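Local coordinates for regulator of nonsense transcripts 2 (PDB 4CEM), which acts in nonsense-mediated mRNA decay, where it probably serves as a scaffold for other decay factors through its MIF4G domains, at residues K145-L150 against V192-R197; R209-A214 against L220-S225; T248-R253 against Q291-N296. All coordinates share one frame; numbering follows the deposited sequence.

Interaction 1 of 3, residues K145-L150 against V192-R197; sequences KLRTDL and VISFCR
Leu150 and Phe195 form the apolar half of this helix-to-helix contact. Segment 145-150 belongs to helix 143-158, and segment 192-197 to helix 189-204. Both lie in the MIF4G domain, a helical fold of HEAT-repeat type.

The CB bonds of both residues point toward the opposing segment. Leu150 uses its CD2 branch. This methyl lies 3.6 Å from CD1 of Phe195 and 3.7 Å from CB of Phe195, so it rests where the ring leaves its stem. The approach is slanted, neither flat over the ring nor in its plane. CG of Leu150 follows at 3.8 Å from CD1 of Phe195. Leu150 CG is anti to its own backbone N (chi1 -165°), which carries the branch out to the phenyl group. Both residues are buried.

Ser194 and Arg147 make the other half, at a more exposed edge. Here an arginine is used for its aliphatic stem. Arg147 CG lies 3.7 Å from Ser194 OG, and Arg147 CD lies 3.7 Å from Ser194 CB. The arginine chain bends at chi3 (88°). Ser194 CB then lies at the edge of the guanidinium group, near its plane. No hydrogen bond crosses between the two segments.

Within helix 143-158, Lys145 and Asp149 form a salt bridge, one turn apart. Lys145 NZ meets Asp149 OD1 at 2.9 Å, on its syn lone pair, with a weak second bond to Asp149 OD2. The same NZ also reaches Val94 O.

The pair sits near the centre of the chain. Helix 164-181 packs against the apolar half, with Gln174 on Leu150 and Ile171 on Phe195. Helix 120-137 meets Lys145 and Asp149, and helix 283-303 meets Ile193 and Arg197.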
loop_
_atom_site.group_PDB
_atom_site.type_symbol
_atom_site.label_atom_id
_atom_site.label_comp_id
_atom_site.label_asym_id
_atom_site.label_seq_id
_atom_site.Cartn_x
_atom_site.Cartn_y
_atom_site.Cartn_z
ATOM N N LYS A 145 -6.365 -4.205 6.915
ATOM C CA LYS A 145 -5.005 -4.248 7.468
ATOM C C LYS A 145 -3.974 -4.649 6.406
ATOM O O LYS A 145 -2.901 -4.039 6.325
ATOM C CB LYS A 145 -4.954 -5.201 8.670
ATOM C CG LYS A 145 -3.587 -5.384 9.326
ATOM C CD LYS A 145 -3.081 -4.122 10.009
ATOM C CE LYS A 145 -2.041 -4.435 11.084
ATOM N NZ LYS A 145 -0.988 -5.399 10.643
ATOM N N LEU A 146 -4.288 -5.666 5.602
ATOM C CA LEU A 146 -3.406 -6.065 4.496
ATOM C C LEU A 146 -3.148 -4.902 3.529
ATOM O O LEU A 146 -2.054 -4.784 2.982
ATOM C CB LEU A 146 -3.977 -7.259 3.722
ATOM C CG LEU A 146 -3.186 -7.721 2.483
ATOM C CD1 LEU A 146 -1.796 -8.241 2.845
ATOM C CD2 LEU A 146 -3.970 -8.777 1.728
ATOM N N ARG A 147 -4.146 -4.045 3.319
ATOM C CA ARG A 147 -3.952 -2.879 2.461
ATOM C C ARG A 147 -2.821 -2.010 2.991
ATOM O O ARG A 147 -1.832 -1.762 2.294
ATOM C CB ARG A 147 -5.227 -2.046 2.344
ATOM C CG ARG A 147 -5.102 -0.944 1.307
ATOM C CD ARG A 147 -6.435 -0.326 0.934
ATOM N NE ARG A 147 -6.762 0.767 1.841
ATOM C CZ ARG A 147 -7.669 0.724 2.814
ATOM N NH1 ARG A 147 -8.403 -0.365 3.039
ATOM N NH2 ARG A 147 -7.851 1.800 3.569
ATOM N N THR A 148 -2.968 -1.569 4.236
ATOM C CA THR A 148 -1.966 -0.730 4.870
ATOM C C THR A 148 -0.639 -1.470 4.989
ATOM O O THR A 148 0.415 -0.913 4.679
ATOM C CB THR A 148 -2.436 -0.256 6.253
ATOM O OG1 THR A 148 -3.756 0.280 6.141
ATOM C CG2 THR A 148 -1.516 0.823 6.795
ATOM N N ASP A 149 -0.695 -2.729 5.418
ATOM C CA ASP A 149 0.514 -3.535 5.572
ATOM C C ASP A 149 1.350 -3.512 4.305
ATOM O O ASP A 149 2.566 -3.295 4.352
ATOM C CB ASP A 149 0.176 -4.994 5.915
ATOM C CG ASP A 149 -0.238 -5.190 7.368
ATOM O OD1 ASP A 149 -0.379 -4.185 8.099
ATOM O OD2 ASP A 149 -0.421 -6.363 7.776
ATOM N N LEU A 150 0.696 -3.740 3.171
ATOM C CA LEU A 150 1.402 -3.791 1.897
ATOM C C LEU A 150 2.068 -2.446 1.613
ATOM O O LEU A 150 3.231 -2.394 1.228
ATOM C CB LEU A 150 0.465 -4.189 0.759
ATOM C CG LEU A 150 1.175 -4.613 -0.530
ATOM C CD1 LEU A 150 1.873 -5.949 -0.344
ATOM C CD2 LEU A 150 0.200 -4.680 -1.698
ATOM N N VAL A 192 -4.722 -3.428 -4.231
ATOM C CA VAL A 192 -3.779 -3.271 -5.344
ATOM C C VAL A 192 -3.728 -1.822 -5.822
ATOM O O VAL A 192 -2.669 -1.320 -6.197
ATOM C CB VAL A 192 -4.141 -4.178 -6.528
ATOM C CG1 VAL A 192 -3.189 -3.948 -7.688
ATOM C CG2 VAL A 192 -4.106 -5.634 -6.100
ATOM N N ILE A 193 -4.875 -1.152 -5.797
ATOM C CA ILE A 193 -4.955 0.241 -6.207
ATOM C C ILE A 193 -4.183 1.125 -5.231
ATOM O O ILE A 193 -3.355 1.944 -5.650
ATOM C CB ILE A 193 -6.417 0.700 -6.318
ATOM C CG1 ILE A 193 -7.089 -0.030 -7.484
ATOM C CG2 ILE A 193 -6.485 2.203 -6.524
ATOM C CD1 ILE A 193 -8.598 -0.021 -7.437
ATOM N N SER A 194 -4.447 0.944 -3.938
ATOM C CA SER A 194 -3.743 1.690 -2.890
ATOM C C SER A 194 -2.238 1.510 -3.043
ATOM O O SER A 194 -1.492 2.481 -3.098
ATOM C CB SER A 194 -4.192 1.235 -1.493
ATOM O OG SER A 194 -3.294 1.678 -0.482
ATOM N N PHE A 195 -1.800 0.261 -3.132
ATOM C CA PHE A 195 -0.390 -0.039 -3.338
ATOM C C PHE A 195 0.182 0.699 -4.550
ATOM O O PHE A 195 1.277 1.264 -4.487
ATOM C CB PHE A 195 -0.199 -1.537 -3.536
ATOM C CG PHE A 195 1.188 -1.911 -3.958
ATOM C CD1 PHE A 195 2.211 -1.978 -3.030
ATOM C CD2 PHE A 195 1.473 -2.189 -5.289
ATOM C CE1 PHE A 195 3.493 -2.320 -3.415
ATOM C CE2 PHE A 195 2.753 -2.530 -5.682
ATOM C CZ PHE A 195 3.766 -2.596 -4.741
ATOM N N CYS A 196 -0.556 0.664 -5.655
ATOM C CA CYS A 196 -0.136 1.333 -6.872
ATOM C C CYS A 196 -0.096 2.834 -6.638
ATOM O O CYS A 196 0.934 3.469 -6.842
ATOM C CB CYS A 196 -1.066 0.981 -8.042
ATOM S SG CYS A 196 -0.729 -0.654 -8.748
ATOM N N ARG A 197 -1.215 3.386 -6.191
ATOM C CA ARG A 197 -1.306 4.806 -5.874
ATOM C C ARG A 197 -0.092 5.315 -5.082
ATOM O O ARG A 197 0.518 6.307 -5.457
ATOM C CB ARG A 197 -2.612 5.087 -5.112
ATOM C CG ARG A 197 -2.667 6.436 -4.400
ATOM C CD ARG A 197 -4.091 6.924 -4.158
ATOM N NE ARG A 197 -4.837 7.036 -5.417
ATOM C CZ ARG A 197 -5.840 6.242 -5.810
ATOM N NH1 ARG A 197 -6.291 5.247 -5.043
ATOM N NH2 ARG A 197 -6.410 6.458 -6.993
#

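Interaction 2 of 3, residues R209-A214 against L220-S225; sequences RKVKSA and LSFPPS
Val211 and Phe222 pack where the loop after helix 209-218 turns back along that helix. This is a helix-to-loop contact within the all-helical, HEAT-like MIF4G domain.

The main interaction is CH-pi. Val211 CG1 sits over one face of the Phe222 ring, 3.5 Å from the centroid and only 13° off the ring normal. The methyl is therefore almost centred on the ring. Phe222 CG stands beside its backbone N, with chi1 at -80°, and this turns a face of the ring to the valine. His15, on helix 6-33, meets the same ring edge-to-face.

The other apolar contact is looser. Ala214 CB approaches Phe222 CZ at 4.1 Å, on a slant. With a serine in place of Phe222, the Val211 methyl would probably lose its aromatic face and a gap would be likely to open between helix and loop.

A backbone oxygen has one loose neighbour from the loop: Leu220 CD1 comes to 4.3 Å from Ala214 O. Polar bonds work within the helix and toward other parts of the fold. Arg209 NE and Lys212 NZ form salt bridges to the two carboxylate oxygens of Asp305. Arg209 O accepts two donors from one residue: Ser213 N at 2.7 Å, and Ser213 OG at 2.9 Å. The hydroxyl comes from above the carbonyl plane, with a C=O...OG angle of 137°.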
loop_
_atom_site.group_PDB
_atom_site.type_symbol
_atom_site.label_atom_id
_atom_site.label_comp_id
_atom_site.label_asym_id
_atom_site.label_seq_id
_atom_site.Cartn_x
_atom_site.Cartn_y
_atom_site.Cartn_z
ATOM N N ARG A 209 -1.349 7.535 -16.380
ATOM C CA ARG A 209 -1.848 8.384 -17.458
ATOM C C ARG A 209 -2.087 9.823 -16.996
ATOM O O ARG A 209 -1.744 10.754 -17.718
ATOM C CB ARG A 209 -3.124 7.788 -18.053
ATOM C CG ARG A 209 -3.575 8.430 -19.365
ATOM C CD ARG A 209 -4.409 7.479 -20.226
ATOM N NE ARG A 209 -3.646 6.297 -20.650
ATOM C CZ ARG A 209 -4.117 5.328 -21.440
ATOM N NH1 ARG A 209 -5.357 5.380 -21.914
ATOM N NH2 ARG A 209 -3.339 4.299 -21.761
ATOM N N LYS A 210 -2.648 10.010 -15.799
ATOM C CA LYS A 210 -2.838 11.363 -15.250
ATOM C C LYS A 210 -1.519 12.142 -15.201
ATOM O O LYS A 210 -1.459 13.309 -15.597
ATOM C CB LYS A 210 -3.413 11.330 -13.828
ATOM C CG LYS A 210 -4.803 10.733 -13.691
ATOM C CD LYS A 210 -5.493 11.222 -12.419
ATOM C CE LYS A 210 -6.891 10.633 -12.276
ATOM N NZ LYS A 210 -7.770 11.460 -11.398
ATOM N N VAL A 211 -0.470 11.500 -14.695
ATOM C CA VAL A 211 0.830 12.150 -14.566
ATOM C C VAL A 211 1.375 12.490 -15.946
ATOM O O VAL A 211 1.853 13.607 -16.172
ATOM C CB VAL A 211 1.859 11.267 -13.823
ATOM C CG1 VAL A 211 3.241 11.916 -13.840
ATOM C CG2 VAL A 211 1.403 10.977 -12.393
ATOM N N LYS A 212 1.293 11.530 -16.870
ATOM C CA LYS A 212 1.762 11.762 -18.229
ATOM C C LYS A 212 1.010 12.928 -18.835
ATOM O O LYS A 212 1.613 13.867 -19.361
ATOM C CB LYS A 212 1.586 10.518 -19.090
ATOM C CG LYS A 212 2.584 9.417 -18.782
ATOM C CD LYS A 212 2.564 8.381 -19.887
ATOM C CE LYS A 212 3.462 7.192 -19.590
ATOM N NZ LYS A 212 3.502 6.278 -20.768
ATOM N N SER A 213 -0.310 12.867 -18.729
ATOM C CA SER A 213 -1.170 13.912 -19.250
ATOM C C SER A 213 -0.888 15.275 -18.618
ATOM O O SER A 213 -0.831 16.288 -19.312
ATOM C CB SER A 213 -2.629 13.525 -19.041
ATOM O OG SER A 213 -2.942 12.392 -19.828
ATOM N N ALA A 214 -0.702 15.307 -17.306
ATOM C CA ALA A 214 -0.448 16.571 -16.629
ATOM C C ALA A 214 0.883 17.138 -17.096
ATOM O O ALA A 214 1.016 18.345 -17.287
ATOM C CB ALA A 214 -0.458 16.385 -15.117
ATOM N N LEU A 220 4.912 20.460 -16.700
ATOM C CA LEU A 220 5.412 20.162 -15.384
ATOM C C LEU A 220 6.320 18.939 -15.477
ATOM O O LEU A 220 5.956 17.933 -16.084
ATOM C CB LEU A 220 4.248 19.854 -14.458
ATOM C CG LEU A 220 3.217 20.974 -14.308
ATOM C CD1 LEU A 220 1.968 20.435 -13.603
ATOM C CD2 LEU A 220 3.810 22.180 -13.578
ATOM N N SER A 221 7.490 19.035 -14.857
ATOM C CA SER A 221 8.456 17.949 -14.817
ATOM C C SER A 221 8.323 17.131 -13.536
ATOM O O SER A 221 8.644 17.607 -12.457
ATOM C CB SER A 221 9.859 18.531 -14.904
ATOM O OG SER A 221 10.776 17.687 -14.251
ATOM N N PHE A 222 7.883 15.886 -13.668
ATOM C CA PHE A 222 7.650 15.005 -12.508
ATOM C C PHE A 222 8.914 14.267 -12.058
ATOM O O PHE A 222 9.828 14.084 -12.854
ATOM C CB PHE A 222 6.541 14.000 -12.841
ATOM C CG PHE A 222 5.166 14.570 -12.709
ATOM C CD1 PHE A 222 4.628 15.345 -13.722
ATOM C CD2 PHE A 222 4.418 14.357 -11.550
ATOM C CE1 PHE A 222 3.358 15.881 -13.598
ATOM C CE2 PHE A 222 3.148 14.890 -11.425
ATOM C CZ PHE A 222 2.618 15.657 -12.449
ATOM N N PRO A 223 8.947 13.801 -10.788
ATOM C CA PRO A 223 10.178 13.256 -10.229
ATOM C C PRO A 223 10.666 12.034 -10.983
ATOM O O PRO A 223 9.868 11.251 -11.459
ATOM C CB PRO A 223 9.786 12.859 -8.791
ATOM C CG PRO A 223 8.425 13.396 -8.559
ATOM C CD PRO A 223 7.799 13.517 -9.911
ATOM N N PRO A 224 11.978 11.854 -11.069
ATOM C CA PRO A 224 12.482 10.676 -11.759
ATOM C C PRO A 224 12.408 9.427 -10.873
ATOM O O PRO A 224 12.448 9.541 -9.644
ATOM C CB PRO A 224 13.939 11.051 -12.036
ATOM C CG PRO A 224 14.315 11.933 -10.888
ATOM C CD PRO A 224 13.049 12.589 -10.376
ATOM N N SER A 225 12.300 8.253 -11.492
ATOM C CA SER A 225 12.443 6.986 -10.769
ATOM C C SER A 225 13.926 6.678 -10.620
ATOM O O SER A 225 14.595 6.386 -11.610
ATOM C CB SER A 225 11.761 5.836 -11.513
ATOM O OG SER A 225 12.113 4.591 -10.927
#

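Interaction 3 of 3, residues T248-R253 against Q291-N296; sequences TKHLKR and QKLLAN
Leu251 meets Leu293 and Leu294 across the contact, and its turn of helix is tied at Thr248 O. This oxygen accepts Lys252 N at 3.0 Å and, weakly, Leu251 N. Segments of helices 230-259 and 283-303 pack here as a roughly antiparallel pair in the helical MIF4G domain. The axes of these short segments pass 10.3 Å apart, with 145° between their directions.

Leu293 carries the contact. Its CB bond points toward the other helix. CD2 of Leu293 reaches both His250 and Leu251, while CD1 meets His250. The CD2 methyl lies over one face of the His250 imidazole, 4.3 Å from the ring centroid. This is a CH-pi contact. It is off-centre, 27° from the ring normal. CD2 of Leu293 also comes to 3.6 Å from His250 O. CD1 of Leu293 meets CD2 of His250 at 3.7 Å. The two side chains cross at about a right angle.

Leu251 slides past Leu293 in the opposite direction. Its CD1 branch meets CD2 of Leu293 at 3.7 Å.

The His250 ring has further neighbours. Arg253 NH1 lies in its plane, at the edge, and the His186 ring meets it with planes about 20° apart. Leu294 also packs on Leu311. The same Leu251 CD1 also rests on the opposing backbone, 3.8 Å from Leu294 CA.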
loop_
_atom_site.group_PDB
_atom_site.type_symbol
_atom_site.label_atom_id
_atom_site.label_comp_id
_atom_site.label_asym_id
_atom_site.label_seq_id
_atom_site.Cartn_x
_atom_site.Cartn_y
_atom_site.Cartn_z
ATOM N N THR A 248 -9.992 -7.270 -15.995
ATOM C CA THR A 248 -10.715 -6.830 -17.184
ATOM C C THR A 248 -11.562 -7.968 -17.752
ATOM O O THR A 248 -12.654 -7.730 -18.268
ATOM C CB THR A 248 -9.751 -6.222 -18.227
ATOM O OG1 THR A 248 -9.771 -4.798 -18.091
ATOM C CG2 THR A 248 -10.144 -6.588 -19.651
ATOM N N LYS A 249 -11.068 -9.199 -17.636
ATOM C CA LYS A 249 -11.911 -10.382 -17.848
ATOM C C LYS A 249 -13.172 -10.302 -16.986
ATOM O O LYS A 249 -14.286 -10.384 -17.495
ATOM C CB LYS A 249 -11.156 -11.676 -17.521
ATOM C CG LYS A 249 -10.648 -12.444 -18.732
ATOM C CD LYS A 249 -9.492 -11.744 -19.437
ATOM C CE LYS A 249 -8.738 -12.708 -20.344
ATOM N NZ LYS A 249 -7.729 -12.020 -21.198
ATOM N N HIS A 250 -12.980 -10.125 -15.682
ATOM C CA HIS A 250 -14.086 -10.057 -14.725
ATOM C C HIS A 250 -15.002 -8.880 -14.986
ATOM O O HIS A 250 -16.171 -8.908 -14.596
ATOM C CB HIS A 250 -13.528 -10.046 -13.295
ATOM C CG HIS A 250 -14.580 -10.097 -12.199
ATOM N ND1 HIS A 250 -15.680 -10.867 -12.277
ATOM C CD2 HIS A 250 -14.637 -9.458 -10.956
ATOM C CE1 HIS A 250 -16.417 -10.712 -11.156
ATOM N NE2 HIS A 250 -15.776 -9.851 -10.351
ATOM N N LEU A 251 -14.500 -7.842 -15.658
ATOM C CA LEU A 251 -15.345 -6.708 -16.051
ATOM C C LEU A 251 -16.209 -7.039 -17.270
ATOM O O LEU A 251 -17.378 -6.640 -17.331
ATOM C CB LEU A 251 -14.495 -5.468 -16.346
ATOM C CG LEU A 251 -15.284 -4.175 -16.592
ATOM C CD1 LEU A 251 -15.900 -3.670 -15.298
ATOM C CD2 LEU A 251 -14.400 -3.107 -17.215
ATOM N N LYS A 252 -15.626 -7.743 -18.243
ATOM C CA LYS A 252 -16.357 -8.150 -19.447
ATOM C C LYS A 252 -17.455 -9.140 -19.091
ATOM O O LYS A 252 -18.625 -8.896 -19.378
ATOM C CB LYS A 252 -15.427 -8.772 -20.497
ATOM C CG LYS A 252 -14.552 -7.775 -21.241
ATOM C CD LYS A 252 -14.036 -8.369 -22.545
ATOM C CE LYS A 252 -12.755 -7.698 -23.024
ATOM N NZ LYS A 252 -11.543 -8.240 -22.347
ATOM N N ARG A 253 -17.077 -10.249 -18.461
ATOM C CA ARG A 253 -18.058 -11.225 -17.983
ATOM C C ARG A 253 -19.267 -10.516 -17.379
ATOM O O ARG A 253 -20.391 -10.691 -17.843
ATOM C CB ARG A 253 -17.449 -12.177 -16.945
ATOM C CG ARG A 253 -16.974 -13.513 -17.501
ATOM C CD ARG A 253 -17.113 -14.637 -16.478
ATOM N NE ARG A 253 -16.112 -14.579 -15.403
ATOM C CZ ARG A 253 -16.288 -14.041 -14.191
ATOM N NH1 ARG A 253 -17.439 -13.470 -13.836
ATOM N NH2 ARG A 253 -15.288 -14.069 -13.311
ATOM N N GLN A 291 -20.888 -1.208 -11.082
ATOM C CA GLN A 291 -20.498 0.201 -11.079
ATOM C C GLN A 291 -19.202 0.444 -10.312
ATOM O O GLN A 291 -18.381 1.268 -10.723
ATOM C CB GLN A 291 -21.620 1.080 -10.506
ATOM C CG GLN A 291 -22.684 1.465 -11.519
ATOM C CD GLN A 291 -22.158 2.399 -12.596
ATOM O OE1 GLN A 291 -21.404 1.987 -13.478
ATOM N NE2 GLN A 291 -22.561 3.664 -12.533
ATOM N N LYS A 292 -19.023 -0.277 -9.209
ATOM C CA LYS A 292 -17.806 -0.180 -8.402
ATOM C C LYS A 292 -16.625 -0.904 -9.056
ATOM O O LYS A 292 -15.488 -0.441 -8.955
ATOM C CB LYS A 292 -18.060 -0.716 -6.991
ATOM C CG LYS A 292 -19.047 0.140 -6.218
ATOM C CD LYS A 292 -19.382 -0.429 -4.851
ATOM C CE LYS A 292 -20.305 0.526 -4.112
ATOM N NZ LYS A 292 -21.061 -0.128 -3.010
ATOM N N LEU A 293 -16.896 -2.028 -9.722
ATOM C CA LEU A 293 -15.866 -2.764 -10.462
ATOM C C LEU A 293 -15.396 -1.972 -11.688
ATOM O O LEU A 293 -14.215 -2.002 -12.040
ATOM C CB LEU A 293 -16.387 -4.133 -10.904
ATOM C CG LEU A 293 -15.315 -5.102 -11.417
ATOM C CD1 LEU A 293 -14.665 -5.845 -10.258
ATOM C CD2 LEU A 293 -15.899 -6.079 -12.430
ATOM N N LEU A 294 -16.331 -1.282 -12.340
ATOM C CA LEU A 294 -16.006 -0.378 -13.448
ATOM C C LEU A 294 -15.144 0.785 -12.950
ATOM O O LEU A 294 -14.165 1.149 -13.595
ATOM C CB LEU A 294 -17.293 0.156 -14.087
ATOM C CG LEU A 294 -17.185 1.082 -15.305
ATOM C CD1 LEU A 294 -16.885 0.297 -16.573
ATOM C CD2 LEU A 294 -18.469 1.879 -15.470
ATOM N N ALA A 295 -15.510 1.355 -11.800
ATOM C CA ALA A 295 -14.764 2.471 -11.212
ATOM C C ALA A 295 -13.322 2.073 -10.883
ATOM O O ALA A 295 -12.379 2.778 -11.244
ATOM C CB ALA A 295 -15.468 2.989 -9.967
ATOM N N ASN A 296 -13.164 0.940 -10.209
ATOM C CA ASN A 296 -11.842 0.409 -9.874
ATOM C C ASN A 296 -11.010 0.015 -11.091
ATOM O O ASN A 296 -9.785 0.135 -11.075
ATOM C CB ASN A 296 -11.978 -0.816 -8.972
ATOM C CG ASN A 296 -12.547 -0.481 -7.618
ATOM O OD1 ASN A 296 -12.565 0.676 -7.211
ATOM N ND2 ASN A 296 -13.014 -1.495 -6.910
#

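From the N terminus, interaction 1 comes first. It joins helices 143-158 and 189-204 and closes a loop of 41 residues that includes helix 164-181. Interaction 2 follows and closes a much shorter one, fastening a loop to helix 209-218. Interaction 3 closes 37 residues and pairs helices 230-259 and 283-303. The three are in series, so none nests in or crosses another. In space, interactions 1 and 3 are linked directly: Ile193 CD1 packs on Asn296 CB at 3.8 Å. Interaction 2 stands apart, with nearest atoms about 7 Å from interaction 1 and about 10 Å from interaction 3. All three lie in the MIF4G domain.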